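Local coordinates for ATP-dependent DNA helicase uvsW (Enterobacteria phage T4, PDB 1RIF), which couples ATP hydrolysis to 3'-5' unwinding of duplex DNA and catalyses branch migration of Holliday junctions in phage recombination and repair, at residues A[147-152]-A[158-163]; A[168-173]-A[188-193]; A[210-215]-A[229-234]; A[221-226]-A[243-248]. The protein carries 1 engineered substitution. All blocks are in the same frame, centred on the assembly; numbering follows the deposited sequence.

In the fold
In this N-terminal part of the helicase, which contains the ATP-binding domain, the four contacts lie along an alpha/beta fold built on a parallel sheet. Contact 1 closes the short turn between helix 141-155 and strand 159-163. Contact 2 then closes the loop that leads from helix 167-180 out to the edge strand 188-190. Contacts 1 and 2 are in series, and both finish before contact 3 opens. Contacts 3 and 4 cross, because 221-226 lies between 210-215 and 229-234, while 243-248 follows both. Together they tie helix 212-215, strand 226-232 and helix 239-245. Met230 pairs with strand 159-163, which joins contact 3 to contact 1.

Contact 1 (A[147-152]-A[158-163]); sequences LLARYY and GKILII
The Tyr152 ring reaches across to Gly158 edge-on, with the carbonyl carbon of the glycine lying near the ring plane, 3.8 Å from CE2. Ile160 CG1 and Lys159 O approach the same ring obliquely, and the ring of Tyr156 meets it nearly parallel. The setting is the alpha/beta core of a P-loop helicase domain: helix 141-155, whose start overlaps the predicted ATP site, returns to the parallel sheet through strand 159-163. It forms the helical half of a beta-alpha-beta crossover from strand 130-133. The short segments run almost antiparallel, at 164°, with their axes 9.2 Å apart. This is a worked example of how a helix is seated on a sheet by a few side chains from one of its faces.

Tyr152 does this by holding CG anti to its backbone N (chi1 -177°), which sends the ring away from the helix towards the beginning of the strand. Its side chain slides past that of Ile160 in the opposite direction, bringing Tyr152 CD2 to 3.7 Å from Ile160 CG1. The phenol oxygen accepts a weak bond from Gly158 N, 3.3 Å from OH and bent to 123°. One helical turn earlier the contact is entirely aliphatic on the strand side. Phe177 of the next helix and Phe183 also touch Ala149. The branches of Ile160 divide the work there: CG2 lies 4.2 Å from Ala149 CB, while CD1 turns to the backbone, 3.9 Å from Ala149 O.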
loop_
_atom_site.group_PDB
_atom_site.type_symbol
_atom_site.label_atom_id
_atom_site.label_comp_id
_atom_site.label_asym_id
_atom_site.label_seq_id
_atom_site.Cartn_x
_atom_site.Cartn_y
_atom_site.Cartn_z
ATOM N N LEU A 147 -2.601 9.449 -11.785
ATOM C CA LEU A 147 -3.802 10.143 -11.325
ATOM C C LEU A 147 -3.918 10.107 -9.803
ATOM O O LEU A 147 -4.284 11.099 -9.173
ATOM C CB LEU A 147 -5.046 9.536 -11.982
ATOM C CG LEU A 147 -5.123 9.881 -13.470
ATOM C CD1 LEU A 147 -6.319 9.212 -14.126
ATOM C CD2 LEU A 147 -5.225 11.390 -13.597
ATOM N N LEU A 148 -3.601 8.957 -9.219
ATOM C CA LEU A 148 -3.633 8.787 -7.775
ATOM C C LEU A 148 -2.625 9.736 -7.106
ATOM O O LEU A 148 -2.953 10.381 -6.113
ATOM C CB LEU A 148 -3.308 7.330 -7.422
ATOM C CG LEU A 148 -4.442 6.334 -7.642
ATOM C CD1 LEU A 148 -3.866 4.933 -7.618
ATOM C CD2 LEU A 148 -5.511 6.509 -6.575
ATOM N N ALA A 149 -1.411 9.826 -7.653
ATOM C CA ALA A 149 -0.386 10.717 -7.100
ATOM C C ALA A 149 -0.760 12.204 -7.291
ATOM O O ALA A 149 -0.559 13.017 -6.388
ATOM C CB ALA A 149 0.973 10.417 -7.737
ATOM N N ARG A 150 -1.304 12.545 -8.462
ATOM C CA ARG A 150 -1.756 13.912 -8.771
ATOM C C ARG A 150 -2.791 14.352 -7.730
ATOM O O ARG A 150 -2.709 15.442 -7.166
ATOM C CB ARG A 150 -2.456 13.943 -10.132
ATOM C CG ARG A 150 -2.230 15.179 -10.987
ATOM C CD ARG A 150 -2.265 16.503 -10.253
ATOM N NE ARG A 150 -1.114 17.287 -10.695
ATOM C CZ ARG A 150 -1.087 18.607 -10.847
ATOM N NH1 ARG A 150 -2.155 19.344 -10.591
ATOM N NH2 ARG A 150 0.023 19.185 -11.282
ATOM N N TYR A 151 -3.791 13.502 -7.513
ATOM C CA TYR A 151 -4.839 13.793 -6.554
ATOM C C TYR A 151 -4.247 14.091 -5.192
ATOM O O TYR A 151 -4.577 15.095 -4.580
ATOM C CB TYR A 151 -5.798 12.613 -6.420
ATOM C CG TYR A 151 -6.867 12.858 -5.385
ATOM C CD1 TYR A 151 -8.067 13.480 -5.730
ATOM C CD2 TYR A 151 -6.649 12.544 -4.040
ATOM C CE1 TYR A 151 -9.021 13.790 -4.763
ATOM C CE2 TYR A 151 -7.596 12.852 -3.067
ATOM C CZ TYR A 151 -8.778 13.475 -3.435
ATOM O OH TYR A 151 -9.718 13.786 -2.478
ATOM N N TYR A 152 -3.385 13.203 -4.712
ATOM C CA TYR A 152 -2.755 13.384 -3.409
ATOM C C TYR A 152 -1.943 14.678 -3.364
ATOM O O TYR A 152 -2.031 15.458 -2.411
ATOM C CB TYR A 152 -1.830 12.209 -3.090
ATOM C CG TYR A 152 -1.217 12.332 -1.724
ATOM C CD1 TYR A 152 -1.896 11.884 -0.588
ATOM C CD2 TYR A 152 -0.007 12.998 -1.550
ATOM C CE1 TYR A 152 -1.390 12.112 0.687
ATOM C CE2 TYR A 152 0.506 13.230 -0.287
ATOM C CZ TYR A 152 -0.188 12.793 0.830
ATOM O OH TYR A 152 0.309 13.084 2.086
ATOM N N GLY A 158 2.171 15.738 2.337
ATOM C CA GLY A 158 3.254 14.763 2.376
ATOM C C GLY A 158 3.895 14.440 1.029
ATOM O O GLY A 158 3.797 15.204 0.063
ATOM N N LYS A 159 4.569 13.298 0.968
ATOM C CA LYS A 159 5.206 12.848 -0.261
ATOM C C LYS A 159 4.556 11.558 -0.725
ATOM O O LYS A 159 3.778 10.940 0.011
ATOM C CB LYS A 159 6.696 12.612 -0.045
ATOM C CG LYS A 159 7.519 13.878 0.018
ATOM C CD LYS A 159 8.987 13.532 0.085
ATOM C CE LYS A 159 9.857 14.771 0.035
ATOM N NZ LYS A 159 11.290 14.383 0.145
ATOM N N ILE A 160 4.882 11.161 -1.952
ATOM C CA ILE A 160 4.352 9.938 -2.549
ATOM C C ILE A 160 5.514 8.990 -2.873
ATOM O O ILE A 160 6.488 9.390 -3.527
ATOM C CB ILE A 160 3.561 10.228 -3.862
ATOM C CG1 ILE A 160 2.473 11.281 -3.614
ATOM C CG2 ILE A 160 2.913 8.950 -4.373
ATOM C CD1 ILE A 160 2.733 12.612 -4.323
ATOM N N LEU A 161 5.416 7.748 -2.389
ATOM C CA LEU A 161 6.440 6.728 -2.631
ATOM C C LEU A 161 5.859 5.732 -3.618
ATOM O O LEU A 161 4.783 5.176 -3.382
ATOM C CB LEU A 161 6.790 5.967 -1.346
ATOM C CG LEU A 161 8.149 5.260 -1.179
ATOM C CD1 LEU A 161 7.923 3.989 -0.385
ATOM C CD2 LEU A 161 8.802 4.928 -2.499
ATOM N N ILE A 162 6.567 5.511 -4.722
ATOM C CA ILE A 162 6.131 4.564 -5.729
ATOM C C ILE A 162 7.225 3.515 -5.850
ATOM O O ILE A 162 8.370 3.847 -6.132
ATOM C CB ILE A 162 5.910 5.268 -7.077
ATOM C CG1 ILE A 162 4.969 6.457 -6.874
ATOM C CG2 ILE A 162 5.302 4.291 -8.099
ATOM C CD1 ILE A 162 4.777 7.282 -8.108
ATOM N N ILE A 163 6.871 2.255 -5.616
ATOM C CA ILE A 163 7.830 1.148 -5.683
ATOM C C ILE A 163 7.620 0.348 -6.974
ATOM O O ILE A 163 6.521 -0.107 -7.254
ATOM C CB ILE A 163 7.670 0.200 -4.445
ATOM C CG1 ILE A 163 7.799 1.014 -3.147
ATOM C CG2 ILE A 163 8.728 -0.916 -4.474
ATOM C CD1 ILE A 163 7.619 0.204 -1.850
#

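Contact 2 (A[168-173]-A[188-193]); sequences ALTTQM and IKKIGG
A beta-alpha-beta crossover of the P-loop helicase domain carries this contact: Thr170 and Thr171 on helix 167-180 meet Lys190 on strand 188-190, the outermost strand at one end of the parallel sheet. The helix leaves strand 159-163 and covers strand 207-210 on the way, since Thr170 also touches Val209. The closest backbone approach pairs Thr170 with Lys190, their CA atoms 6.6 Å apart.

The methyl group of Thr170 does most of the touching. CG2 lies across the CA-CB bond from the backbone N, which aims it at the strand and lays it against the lysine's aliphatic chain, 3.6 Å from Lys190 CB. The extended CB-CG-CD part of Lys190 runs across this methyl, with CD also 3.6 Å from Thr170 CG2, and the bend comes only beyond it. That extended start carries Lys190 CD over the helix backbone, 3.7 Å from Thr171 CA and equally close to the carbonyl oxygen of Thr170. The bend at chi3 (-63°) then turns Lys190 CE towards Thr171 OG1, 3.9 Å away, the two side chains crossing at a slant. Ala174, the next turn of the helix, also touches the lysine chain.

No hydrogen bond spans the two segments, so their fit rests largely on van der Waals contact, with the methyl and methylene groups foremost. As an example of a lysine used chiefly for its hydrocarbon here, Lys190 pays a possible price: its NZ lies near that of Lys197, and the two like charges probably make protonation of both less favourable.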
loop_
_atom_site.group_PDB
_atom_site.type_symbol
_atom_site.label_atom_id
_atom_site.label_comp_id
_atom_site.label_asym_id
_atom_site.label_seq_id
_atom_site.Cartn_x
_atom_site.Cartn_y
_atom_site.Cartn_z
ATOM N N ALA A 168 15.120 -0.019 -14.290
ATOM C CA ALA A 168 14.705 0.469 -15.601
ATOM C C ALA A 168 13.281 1.016 -15.532
ATOM O O ALA A 168 12.949 1.973 -16.221
ATOM C CB ALA A 168 14.782 -0.661 -16.640
ATOM N N LEU A 169 12.445 0.404 -14.693
ATOM C CA LEU A 169 11.056 0.825 -14.550
ATOM C C LEU A 169 10.920 2.080 -13.700
ATOM O O LEU A 169 9.904 2.773 -13.742
ATOM C CB LEU A 169 10.222 -0.315 -13.964
ATOM C CG LEU A 169 10.072 -1.460 -14.963
ATOM C CD1 LEU A 169 9.472 -2.665 -14.287
ATOM C CD2 LEU A 169 9.200 -0.996 -16.119
ATOM N N THR A 170 11.953 2.353 -12.917
ATOM C CA THR A 170 12.007 3.538 -12.078
ATOM C C THR A 170 12.062 4.731 -13.031
ATOM O O THR A 170 11.310 5.696 -12.895
ATOM C CB THR A 170 13.266 3.481 -11.185
ATOM O OG1 THR A 170 12.981 2.671 -10.031
ATOM C CG2 THR A 170 13.712 4.859 -10.761
ATOM N N THR A 171 12.945 4.633 -14.017
ATOM C CA THR A 171 13.114 5.674 -15.025
ATOM C C THR A 171 11.886 5.794 -15.910
ATOM O O THR A 171 11.466 6.895 -16.256
ATOM C CB THR A 171 14.320 5.373 -15.926
ATOM O OG1 THR A 171 15.525 5.461 -15.155
ATOM C CG2 THR A 171 14.381 6.353 -17.071
ATOM N N GLN A 172 11.317 4.651 -16.274
ATOM C CA GLN A 172 10.133 4.607 -17.125
ATOM C C GLN A 172 8.931 5.263 -16.454
ATOM O O GLN A 172 8.183 6.004 -17.092
ATOM C CB GLN A 172 9.799 3.154 -17.476
ATOM C CG GLN A 172 8.648 3.007 -18.456
ATOM C CD GLN A 172 8.257 1.556 -18.714
ATOM O OE1 GLN A 172 9.078 0.736 -19.137
ATOM N NE2 GLN A 172 6.993 1.237 -18.470
ATOM N N MET A 173 8.750 4.997 -15.165
ATOM C CA MET A 173 7.629 5.567 -14.424
ATOM C C MET A 173 7.724 7.083 -14.370
ATOM O O MET A 173 6.730 7.783 -14.553
ATOM C CB MET A 173 7.596 5.005 -12.994
ATOM C CG MET A 173 6.379 5.433 -12.158
ATOM S SD MET A 173 4.815 4.660 -12.665
ATOM C CE MET A 173 4.867 3.170 -11.680
ATOM N N ILE A 188 10.022 14.723 -9.386
ATOM C CA ILE A 188 10.180 13.287 -9.189
ATOM C C ILE A 188 11.629 12.862 -8.961
ATOM O O ILE A 188 12.479 12.985 -9.847
ATOM C CB ILE A 188 9.608 12.533 -10.400
ATOM C CG1 ILE A 188 8.150 12.953 -10.619
ATOM C CG2 ILE A 188 9.733 11.027 -10.192
ATOM C CD1 ILE A 188 7.567 12.505 -11.943
ATOM N N LYS A 189 11.900 12.367 -7.756
ATOM C CA LYS A 189 13.236 11.909 -7.388
ATOM C C LYS A 189 13.341 10.397 -7.543
ATOM O O LYS A 189 12.558 9.654 -6.957
ATOM C CB LYS A 189 13.544 12.276 -5.932
ATOM C CG LYS A 189 14.896 11.781 -5.452
ATOM C CD LYS A 189 15.053 11.912 -3.951
ATOM C CE LYS A 189 16.432 11.417 -3.522
ATOM N NZ LYS A 189 16.521 11.116 -2.055
ATOM N N LYS A 190 14.294 9.936 -8.340
ATOM C CA LYS A 190 14.470 8.499 -8.505
ATOM C C LYS A 190 15.598 8.082 -7.567
ATOM O O LYS A 190 16.667 8.684 -7.582
ATOM C CB LYS A 190 14.826 8.162 -9.957
ATOM C CG LYS A 190 13.765 8.587 -10.965
ATOM C CD LYS A 190 14.056 8.063 -12.357
ATOM C CE LYS A 190 15.351 8.624 -12.920
ATOM N NZ LYS A 190 15.300 10.099 -13.109
ATOM N N ILE A 191 15.359 7.090 -6.720
ATOM C CA ILE A 191 16.407 6.644 -5.809
ATOM C C ILE A 191 16.946 5.285 -6.236
ATOM O O ILE A 191 16.293 4.558 -6.983
ATOM C CB ILE A 191 15.907 6.543 -4.350
ATOM C CG1 ILE A 191 14.766 5.528 -4.243
ATOM C CG2 ILE A 191 15.452 7.902 -3.873
ATOM C CD1 ILE A 191 14.306 5.272 -2.823
ATOM N N GLY A 192 18.145 4.954 -5.766
ATOM C CA GLY A 192 18.747 3.678 -6.113
ATOM C C GLY A 192 19.681 3.718 -7.312
ATOM O O GLY A 192 20.371 4.716 -7.543
ATOM N N GLY A 193 19.696 2.626 -8.076
ATOM C CA GLY A 193 20.557 2.519 -9.243
ATOM C C GLY A 193 20.346 3.574 -10.313
ATOM O O GLY A 193 21.191 4.454 -10.494
#

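Contact 3 (A[210-215]-A[229-234]); sequences GTWQTV and MMNDEC. With AU (gold ion), chain D.
Trp212 and Asn231 meet at the active-site end of the parallel sheet, where strand 226-232 runs into the predicted DEAH box, the Walker B element (motif II) of this superfamily 2 helicase. Here the box begins Asp232, Glu233, Cys234.

An edge-on meeting of two flat groups carries the contact. The indole turns its NE1 edge to the amide of Asn231, with 3.5 Å between NE1 and Asn231 CG, and the two planes stand 83° apart. A trans chi1 (178°) raises the Asn231 amide from the strand towards the ring. Ile163 of the neighbouring strand touches both partners, and Ile245 and Ala237 add to the surroundings of the indole.

Backbone bonding fixes the base of the tryptophan. Thr211 is the N-cap of helix 212-215, and its O receives Val215 N at 3.0 Å, so Trp212 sits at the helix's first turn.

Ionic pairing belongs to the strand's exit: Asp232 and Glu233 both form salt bridges with NH1 of Arg141, which stands at the Walker A lysine position, probably as the engineered residue, so these bridges describe the variant. The example illustrates how a strand can meet a neighbour through one residue and offer acidic groups through its last residue and the one just after.

Metal binding comes last: a gold ion, not the natural magnesium cofactor and probably a heavy-atom derivative, is held by Cys234 SG at 2.5 Å.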
loop_
_atom_site.group_PDB
_atom_site.type_symbol
_atom_site.label_atom_id
_atom_site.label_comp_id
_atom_site.label_asym_id
_atom_site.label_seq_id
_atom_site.Cartn_x
_atom_site.Cartn_y
_atom_site.Cartn_z
ATOM N N GLY A 210 11.349 4.137 -6.568
ATOM C CA GLY A 210 12.427 3.181 -6.410
ATOM C C GLY A 210 11.972 1.733 -6.424
ATOM O O GLY A 210 10.800 1.427 -6.642
ATOM N N THR A 211 12.919 0.837 -6.197
ATOM C CA THR A 211 12.637 -0.586 -6.185
ATOM C C THR A 211 12.662 -1.042 -4.737
ATOM O O THR A 211 13.112 -0.304 -3.864
ATOM C CB THR A 211 13.713 -1.362 -6.964
ATOM O OG1 THR A 211 14.981 -1.164 -6.337
ATOM C CG2 THR A 211 13.800 -0.869 -8.398
ATOM N N TRP A 212 12.178 -2.253 -4.484
ATOM C CA TRP A 212 12.162 -2.810 -3.135
ATOM C C TRP A 212 13.542 -2.921 -2.504
ATOM O O TRP A 212 13.717 -2.631 -1.319
ATOM C CB TRP A 212 11.521 -4.204 -3.135
ATOM C CG TRP A 212 10.028 -4.171 -3.004
ATOM C CD1 TRP A 212 9.106 -4.456 -3.970
ATOM C CD2 TRP A 212 9.286 -3.825 -1.826
ATOM N NE1 TRP A 212 7.834 -4.313 -3.463
ATOM C CE2 TRP A 212 7.917 -3.927 -2.149
ATOM C CE3 TRP A 212 9.652 -3.440 -0.525
ATOM C CZ2 TRP A 212 6.904 -3.660 -1.217
ATOM C CZ3 TRP A 212 8.647 -3.176 0.404
ATOM C CH2 TRP A 212 7.287 -3.288 0.051
ATOM N N GLN A 213 14.526 -3.346 -3.290
ATOM C CA GLN A 213 15.868 -3.524 -2.749
ATOM C C GLN A 213 16.498 -2.230 -2.251
ATOM O O GLN A 213 17.281 -2.246 -1.308
ATOM C CB GLN A 213 16.781 -4.214 -3.769
ATOM C CG GLN A 213 17.367 -3.332 -4.843
ATOM C CD GLN A 213 18.537 -4.008 -5.533
ATOM O OE1 GLN A 213 19.455 -4.480 -4.871
ATOM N NE2 GLN A 213 18.511 -4.059 -6.863
ATOM N N THR A 214 16.158 -1.111 -2.880
ATOM C CA THR A 214 16.688 0.175 -2.447
ATOM C C THR A 214 15.907 0.623 -1.226
ATOM O O THR A 214 16.477 0.941 -0.188
ATOM C CB THR A 214 16.526 1.245 -3.536
ATOM O OG1 THR A 214 17.423 0.962 -4.614
ATOM C CG2 THR A 214 16.821 2.631 -2.971
ATOM N N VAL A 215 14.588 0.634 -1.379
ATOM C CA VAL A 215 13.662 1.051 -0.341
ATOM C C VAL A 215 13.851 0.362 1.012
ATOM O O VAL A 215 13.821 1.017 2.054
ATOM C CB VAL A 215 12.209 0.856 -0.845
ATOM C CG1 VAL A 215 11.227 0.925 0.302
ATOM C CG2 VAL A 215 11.892 1.919 -1.883
ATOM N N MET A 229 1.577 5.698 -0.893
ATOM C CA MET A 229 2.569 4.739 -1.379
ATOM C C MET A 229 1.885 3.764 -2.331
ATOM O O MET A 229 0.761 3.317 -2.087
ATOM C CB MET A 229 3.204 3.980 -0.194
ATOM C CG MET A 229 4.224 2.897 -0.557
ATOM S SD MET A 229 3.518 1.275 -1.039
ATOM C CE MET A 229 2.942 0.666 0.535
ATOM N N MET A 230 2.575 3.456 -3.422
ATOM C CA MET A 230 2.082 2.533 -4.431
ATOM C C MET A 230 3.172 1.533 -4.809
ATOM O O MET A 230 4.360 1.879 -4.879
ATOM C CB MET A 230 1.685 3.286 -5.703
ATOM C CG MET A 230 0.561 4.279 -5.568
ATOM S SD MET A 230 0.564 5.356 -7.016
ATOM C CE MET A 230 0.739 6.951 -6.263
ATOM N N ASN A 231 2.759 0.297 -5.069
ATOM C CA ASN A 231 3.683 -0.746 -5.490
ATOM C C ASN A 231 3.079 -1.450 -6.707
ATOM O O ASN A 231 2.106 -2.199 -6.585
ATOM C CB ASN A 231 3.931 -1.745 -4.352
ATOM C CG ASN A 231 4.870 -2.887 -4.761
ATOM O OD1 ASN A 231 5.698 -2.747 -5.669
ATOM N ND2 ASN A 231 4.756 -4.010 -4.074
ATOM N N ASP A 232 3.636 -1.172 -7.882
ATOM C CA ASP A 232 3.169 -1.792 -9.112
ATOM C C ASP A 232 3.777 -3.197 -9.153
ATOM O O ASP A 232 4.981 -3.347 -9.003
ATOM C CB ASP A 232 3.618 -0.959 -10.321
ATOM C CG ASP A 232 2.975 -1.416 -11.621
ATOM O OD1 ASP A 232 1.737 -1.563 -11.670
ATOM O OD2 ASP A 232 3.710 -1.629 -12.605
ATOM N N GLU A 233 2.929 -4.206 -9.356
ATOM C CA GLU A 233 3.328 -5.620 -9.379
ATOM C C GLU A 233 3.607 -6.027 -7.940
ATOM O O GLU A 233 4.629 -6.630 -7.636
ATOM C CB GLU A 233 4.592 -5.837 -10.218
ATOM C CG GLU A 233 4.442 -5.511 -11.672
ATOM C CD GLU A 233 3.460 -6.423 -12.373
ATOM O OE1 GLU A 233 2.284 -6.478 -11.960
ATOM O OE2 GLU A 233 3.866 -7.091 -13.346
ATOM N N CYS A 234 2.687 -5.692 -7.050
ATOM C CA CYS A 234 2.867 -6.000 -5.637
ATOM C C CYS A 234 2.957 -7.490 -5.338
ATOM O O CYS A 234 3.356 -7.874 -4.242
ATOM C CB CYS A 234 1.752 -5.350 -4.799
ATOM S SG CYS A 234 0.048 -5.508 -5.433
HETATM AU AU AU D . -0.420 -7.880 -4.702
#

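Contact 4 (A[221-226]-A[243-248]); sequences EWFSQF and SSIISG
Ser224 N is hydrogen-bonded to Glu221 O at 3.1 Å within its own turn, and Gly248 O of the other segment comes to 3.5 Å from that same nitrogen without bonding to it. The serine has further ties beyond the contact: its OG bonds to Asn250 and its carbonyl oxygen to Asn251. Gly248 also brings its carbonyl against Phe223, with O only 3.1 Å from Phe223 CB. Lacking a side chain, the glycine allows the two backbones to draw close, its CA lying 5.0 Å from that of Phe223.

Within the P-loop helicase domain, 221-226 is a connection leading from helix 212-215 into strand 226-232, while 243-248 takes in part of helix 239-245, which follows the DEAH box, and the helically wound residues after it. Between them the Phe223 ring offers an instructive case of an aromatic plate clamped from two sides. Trp222 CE3 lies over the centre of one face. The opposite face receives Ile245 CB, 4.0 Å from the ring centroid and 26° off the normal, a CH-pi contact displaced towards the rim.

Ile245 crosses the ring at about a right angle. Its CG1 occupies the slot between backbone N and carbonyl carbon (chi1 68°), and CG2, anti to the carbonyl carbon, drops to 3.4 Å from Phe223 CZ. Val215 on helix 212-215 touches both the phenylalanine and the isoleucine, whose CD1 lies 4.0 Å from Phe223 CE2.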
loop_
_atom_site.group_PDB
_atom_site.type_symbol
_atom_site.label_atom_id
_atom_site.label_comp_id
_atom_site.label_asym_id
_atom_site.label_seq_id
_atom_site.Cartn_x
_atom_site.Cartn_y
_atom_site.Cartn_z
ATOM N N GLU A 221 12.584 5.780 10.036
ATOM C CA GLU A 221 12.117 7.160 10.094
ATOM C C GLU A 221 11.939 7.814 8.715
ATOM O O GLU A 221 11.146 8.744 8.558
ATOM C CB GLU A 221 13.076 7.984 10.958
ATOM C CG GLU A 221 14.543 7.661 10.730
ATOM C CD GLU A 221 15.144 6.785 11.831
ATOM O OE1 GLU A 221 14.489 5.794 12.243
ATOM O OE2 GLU A 221 16.282 7.092 12.271
ATOM N N TRP A 222 12.669 7.319 7.719
ATOM C CA TRP A 222 12.588 7.849 6.362
ATOM C C TRP A 222 11.179 7.729 5.778
ATOM O O TRP A 222 10.767 8.548 4.951
ATOM C CB TRP A 222 13.571 7.109 5.454
ATOM C CG TRP A 222 13.583 7.586 4.022
ATOM C CD1 TRP A 222 14.197 8.703 3.538
ATOM C CD2 TRP A 222 12.992 6.928 2.885
ATOM N NE1 TRP A 222 14.038 8.778 2.171
ATOM C CE2 TRP A 222 13.304 7.701 1.746
ATOM C CE3 TRP A 222 12.235 5.758 2.721
ATOM C CZ2 TRP A 222 12.888 7.341 0.453
ATOM C CZ3 TRP A 222 11.820 5.399 1.429
ATOM C CH2 TRP A 222 12.151 6.190 0.319
ATOM N N PHE A 223 10.440 6.712 6.216
ATOM C CA PHE A 223 9.092 6.470 5.711
ATOM C C PHE A 223 7.995 7.358 6.293
ATOM O O PHE A 223 6.868 7.343 5.801
ATOM C CB PHE A 223 8.710 4.998 5.919
ATOM C CG PHE A 223 9.603 4.033 5.186
ATOM C CD1 PHE A 223 10.816 3.622 5.739
ATOM C CD2 PHE A 223 9.251 3.568 3.922
ATOM C CE1 PHE A 223 11.667 2.764 5.044
ATOM C CE2 PHE A 223 10.100 2.707 3.216
ATOM C CZ PHE A 223 11.309 2.304 3.778
ATOM N N SER A 224 8.312 8.135 7.327
ATOM C CA SER A 224 7.304 9.001 7.954
ATOM C C SER A 224 6.839 10.136 7.041
ATOM O O SER A 224 5.739 10.659 7.200
ATOM C CB SER A 224 7.850 9.593 9.256
ATOM O OG SER A 224 8.238 8.568 10.156
ATOM N N GLN A 225 7.682 10.501 6.079
ATOM C CA GLN A 225 7.386 11.583 5.145
ATOM C C GLN A 225 6.357 11.257 4.075
ATOM O O GLN A 225 5.904 12.156 3.375
ATOM C CB GLN A 225 8.669 12.036 4.452
ATOM C CG GLN A 225 9.411 10.922 3.736
ATOM C CD GLN A 225 10.737 11.390 3.168
ATOM O OE1 GLN A 225 11.702 10.624 3.090
ATOM N NE2 GLN A 225 10.789 12.651 2.755
ATOM N N PHE A 226 5.973 9.991 3.952
ATOM C CA PHE A 226 5.018 9.618 2.915
ATOM C C PHE A 226 3.555 9.558 3.315
ATOM O O PHE A 226 3.205 8.978 4.341
ATOM C CB PHE A 226 5.444 8.293 2.279
ATOM C CG PHE A 226 6.799 8.356 1.642
ATOM C CD1 PHE A 226 7.918 7.839 2.295
ATOM C CD2 PHE A 226 6.974 9.000 0.421
ATOM C CE1 PHE A 226 9.189 7.969 1.740
ATOM C CE2 PHE A 226 8.244 9.137 -0.143
ATOM C CZ PHE A 226 9.354 8.622 0.517
ATOM N N SER A 243 7.100 -6.668 5.753
ATOM C CA SER A 243 7.241 -6.551 7.193
ATOM C C SER A 243 8.408 -5.650 7.568
ATOM O O SER A 243 8.470 -5.134 8.684
ATOM C CB SER A 243 7.385 -7.940 7.843
ATOM O OG SER A 243 8.427 -8.695 7.264
ATOM N N SER A 244 9.314 -5.429 6.620
ATOM C CA SER A 244 10.482 -4.587 6.854
ATOM C C SER A 244 10.198 -3.074 6.858
ATOM O O SER A 244 10.826 -2.334 7.613
ATOM C CB SER A 244 11.560 -4.904 5.814
ATOM O OG SER A 244 12.764 -4.238 6.116
ATOM N N ILE A 245 9.254 -2.614 6.037
ATOM C CA ILE A 245 8.945 -1.182 5.964
ATOM C C ILE A 245 7.539 -0.773 6.395
ATOM O O ILE A 245 7.256 0.420 6.498
ATOM C CB ILE A 245 9.113 -0.618 4.523
ATOM C CG1 ILE A 245 8.031 -1.198 3.607
ATOM C CG2 ILE A 245 10.497 -0.944 3.978
ATOM C CD1 ILE A 245 7.869 -0.460 2.278
ATOM N N ILE A 246 6.662 -1.739 6.642
ATOM C CA ILE A 246 5.284 -1.432 7.006
ATOM C C ILE A 246 5.102 -0.505 8.217
ATOM O O ILE A 246 4.292 0.423 8.172
ATOM C CB ILE A 246 4.470 -2.737 7.212
ATOM C CG1 ILE A 246 2.979 -2.407 7.333
ATOM C CG2 ILE A 246 4.997 -3.498 8.431
ATOM C CD1 ILE A 246 2.063 -3.626 7.263
ATOM N N SER A 247 5.852 -0.740 9.286
ATOM C CA SER A 247 5.748 0.090 10.482
ATOM C C SER A 247 6.270 1.503 10.237
ATOM O O SER A 247 5.821 2.454 10.877
ATOM C CB SER A 247 6.526 -0.544 11.637
ATOM O OG SER A 247 5.964 -1.788 12.005
ATOM N N GLY A 248 7.219 1.636 9.313
ATOM C CA GLY A 248 7.778 2.941 9.002
ATOM C C GLY A 248 6.798 3.895 8.340
ATOM O O GLY A 248 6.923 5.113 8.474
#